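Local coordinates for protein acetyltransferase (Sinorhizobium meliloti, PDB 4JXR) that probably transfers the acetyl group of acetyl-CoA to an acceptor substrate, as a phosphinothricin acetyltransferase-like member of the GNAT superfamily, at residues I100-L105 against H135-F140. Numbering follows the deposited sequence.
Sequences IGKALL and HRALGF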
ATOM      1  N   ILE A 100      -0.243   3.501  26.818  1.00 12.53           N
ATOM      2  CA  ILE A 100      -1.468   3.029  26.153  1.00 11.65           C
ATOM      3  C   ILE A 100      -1.148   2.605  24.732  1.00 10.50           C
ATOM      4  O   ILE A 100      -1.739   1.598  24.254  1.00 10.62           O
ATOM      5  CB  ILE A 100      -2.574   4.048  26.254  1.00 11.68           C
ATOM      6  CG1 ILE A 100      -2.915   4.294  27.733  1.00 14.33           C
ATOM      7  CG2 ILE A 100      -3.789   3.589  25.485  1.00 12.79           C
ATOM      8  CD1 ILE A 100      -3.851   5.472  27.915  1.00 16.25           C
ATOM      9  N   GLY A 101      -0.281   3.300  24.017  1.00 11.24           N
ATOM     10  CA  GLY A 101       0.126   2.834  22.680  1.00 11.16           C
ATOM     11  C   GLY A 101       0.691   1.431  22.735  1.00 10.32           C
ATOM     12  O   GLY A 101       0.374   0.594  21.880  1.00 10.37           O
ATOM     13  N   LYS A 102       1.553   1.180  23.733  1.00 10.86           N
ATOM     14  CA  LYS A 102       2.156  -0.160  23.905  0.50 11.44           C
ATOM     15  C   LYS A 102       1.090  -1.213  24.128  1.00 10.34           C
ATOM     16  O   LYS A 102       1.161  -2.321  23.599  1.00 11.13           O
ATOM     17  CB  LYS A 102       3.182  -0.179  25.066  0.50 16.76           C
ATOM     18  CG  LYS A 102       4.583   0.232  24.656  0.50 20.25           C
ATOM     19  CD  LYS A 102       5.616  -0.054  25.767  0.50 22.09           C
ATOM     20  CE  LYS A 102       6.260  -1.450  25.673  0.50 25.39           C
ATOM     21  NZ  LYS A 102       7.302  -1.729  26.729  0.50 32.93           N
ATOM     22  N   ALA A 103       0.106  -0.890  24.982  1.00 10.21           N
ATOM     23  CA  ALA A 103      -0.947  -1.837  25.278  1.00 10.11           C
ATOM     24  C   ALA A 103      -1.764  -2.137  24.006  1.00  8.73           C
ATOM     25  O   ALA A 103      -2.069  -3.281  23.723  1.00  9.30           O
ATOM     26  CB  ALA A 103      -1.850  -1.292  26.380  1.00 10.84           C
ATOM     27  N   LEU A 104      -2.158  -1.091  23.287  1.00  8.52           N
ATOM     28  CA  LEU A 104      -2.915  -1.291  22.044  1.00  8.19           C
ATOM     29  C   LEU A 104      -2.149  -2.130  21.046  1.00  7.87           C
ATOM     30  O   LEU A 104      -2.712  -3.025  20.440  1.00  8.50           O
ATOM     31  CB  LEU A 104      -3.283   0.059  21.461  1.00  8.62           C
ATOM     32  CG  LEU A 104      -4.412   0.819  22.187  1.00  9.11           C
ATOM     33  CD1 LEU A 104      -4.456   2.261  21.764  1.00 10.02           C
ATOM     34  CD2 LEU A 104      -5.758   0.152  21.997  1.00  9.53           C
ATOM     35  N   LEU A 105      -0.866  -1.823  20.861  1.00  8.15           N
ATOM     36  CA  LEU A 105      -0.078  -2.592  19.902  1.00  7.91           C
ATOM     37  C   LEU A 105       0.115  -4.020  20.370  1.00  8.17           C
ATOM     38  O   LEU A 105       0.040  -4.966  19.573  1.00  8.74           O
ATOM     39  CB  LEU A 105       1.255  -1.881  19.638  1.00  8.89           C
ATOM     40  CG  LEU A 105       2.119  -2.527  18.525  1.00  8.47           C
ATOM     41  CD1 LEU A 105       1.372  -2.734  17.199  1.00  8.91           C
ATOM     42  CD2 LEU A 105       3.343  -1.644  18.283  1.00  9.47           C
ATOM     43  N   HIS A 135       6.958   0.915  18.047  1.00  8.20           N
ATOM     44  CA  HIS A 135       6.961  -0.341  17.314  1.00  8.52           C
ATOM     45  C   HIS A 135       8.217  -1.148  17.610  1.00  8.33           C
ATOM     46  O   HIS A 135       8.145  -2.354  17.793  1.00  8.57           O
ATOM     47  CB  HIS A 135       6.782  -0.087  15.830  1.00  8.43           C
ATOM     48  CG  HIS A 135       5.385   0.319  15.463  1.00  7.80           C
ATOM     49  ND1 HIS A 135       4.888   1.588  15.618  1.00  9.08           N
ATOM     50  CD2 HIS A 135       4.355  -0.409  15.015  1.00  8.62           C
ATOM     51  CE1 HIS A 135       3.601   1.599  15.263  1.00  9.52           C
ATOM     52  NE2 HIS A 135       3.255   0.391  14.887  1.00  9.35           N
ATOM     53  N   ARG A 136       9.389  -0.507  17.683  1.00  8.50           N
ATOM     54  CA  ARG A 136      10.616  -1.215  18.009  1.00  8.58           C
ATOM     55  C   ARG A 136      10.468  -1.936  19.342  1.00  9.23           C
ATOM     56  O   ARG A 136      10.906  -3.083  19.472  1.00 10.51           O
ATOM     57  CB  ARG A 136      11.799  -0.231  18.063  1.00  9.80           C
ATOM     58  CG  ARG A 136      13.128  -0.915  18.306  1.00 10.93           C
ATOM     59  CD  ARG A 136      13.656  -1.555  17.030  1.00 14.69           C
ATOM     60  NE  ARG A 136      14.783  -2.414  17.249  1.00 19.06           N
ATOM     61  CZ  ARG A 136      14.698  -3.725  17.371  1.00 22.32           C
ATOM     62  NH1 ARG A 136      13.553  -4.373  17.146  1.00 23.17           N
ATOM     63  NH2 ARG A 136      15.795  -4.407  17.698  1.00 30.92           N
ATOM     64  N   ALA A 137       9.858  -1.302  20.316  1.00  9.93           N
ATOM     65  CA  ALA A 137       9.672  -1.879  21.631  1.00 11.77           C
ATOM     66  C   ALA A 137       8.840  -3.132  21.619  1.00 11.30           C
ATOM     67  O   ALA A 137       8.963  -3.953  22.528  1.00 13.97           O
ATOM     68  CB  ALA A 137       9.023  -0.870  22.576  1.00 13.44           C
ATOM     69  N   LEU A 138       7.991  -3.299  20.616  0.80  9.70           N
ATOM     70  CA  LEU A 138       7.134  -4.458  20.407  0.80 10.40           C
ATOM     71  C   LEU A 138       7.754  -5.429  19.421  0.80 10.25           C
ATOM     72  O   LEU A 138       7.076  -6.344  18.975  0.80 12.99           O
ATOM     73  CB  LEU A 138       5.715  -4.029  19.963  0.80 12.31           C
ATOM     74  CG  LEU A 138       4.631  -3.882  21.018  0.80 14.57           C
ATOM     75  CD1 LEU A 138       4.292  -5.237  21.594  0.80 14.88           C
ATOM     76  CD2 LEU A 138       5.121  -2.976  22.111  0.80 15.16           C
ATOM     77  N   GLY A 139       9.038  -5.301  19.107  1.00  9.91           N
ATOM     78  CA  GLY A 139       9.712  -6.258  18.280  1.00 11.12           C
ATOM     79  C   GLY A 139       9.681  -5.995  16.809  1.00  9.99           C
ATOM     80  O   GLY A 139      10.182  -6.816  16.027  1.00 11.74           O
ATOM     81  N   PHE A 140       9.147  -4.881  16.355  1.00  8.62           N
ATOM     82  CA  PHE A 140       9.243  -4.505  14.958  1.00  8.09           C
ATOM     83  C   PHE A 140      10.659  -4.066  14.634  1.00  8.74           C
ATOM     84  O   PHE A 140      11.332  -3.470  15.484  1.00 10.22           O
ATOM     85  CB  PHE A 140       8.288  -3.384  14.601  1.00  7.93           C
ATOM     86  CG  PHE A 140       6.821  -3.733  14.574  1.00  8.07           C
ATOM     87  CD1 PHE A 140       6.117  -3.979  15.739  1.00  7.88           C
ATOM     88  CD2 PHE A 140       6.131  -3.752  13.382  1.00  8.45           C
ATOM     89  CE1 PHE A 140       4.770  -4.279  15.688  1.00  8.66           C
ATOM     90  CE2 PHE A 140       4.763  -3.995  13.344  1.00  9.21           C
ATOM     91  CZ  PHE A 140       4.095  -4.277  14.489  1.00  9.66           C
TER
HETATM   92  O   HOH W   1       8.517  -3.704  25.358  1.00 43.60           O
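L105, on the helix 100-115 of the GNAT fold, packs against H135, L138 and F140 where the helix 129-137 ends in a Schellman motif. That turn, with G139 at positive phi as its C-prime residue, brings L138 and F140 round to the same leucine. Here the contact is tight. With CG anti to the backbone N (chi1 -174°), L105 sends CD2 over one face of the H135 imidazole, a CH-pi contact 4.0 Å from CD2 to the ring centroid and 24° off the normal. The same methyl lies 3.8 Å from L138 CB and meets the F140 ring obliquely; CD1 also touches F140 CE1. The imidazole is hydrogen-bonded at both nitrogens, NE2 to D87 OD2 and ND1 to S131 O, so L105 meets a ring held in place. I89, beside L105, and G101 are acetyl-CoA-binding residues, though this chain carries none; the G101 amide donates to a citrate, probably from the crystallisation liquor. Toward solvent the packing thins out: K102 and L138 each have two conformers, and in one K102, bent at chi3 (90°), lays CE 4.0 Å from L138 CD2 and 4.2 Å from A137 CB. Its ammonium bridges through one water, which accepts from K102 NZ at 2.7 Å and donates to A137 O at 2.9 Å.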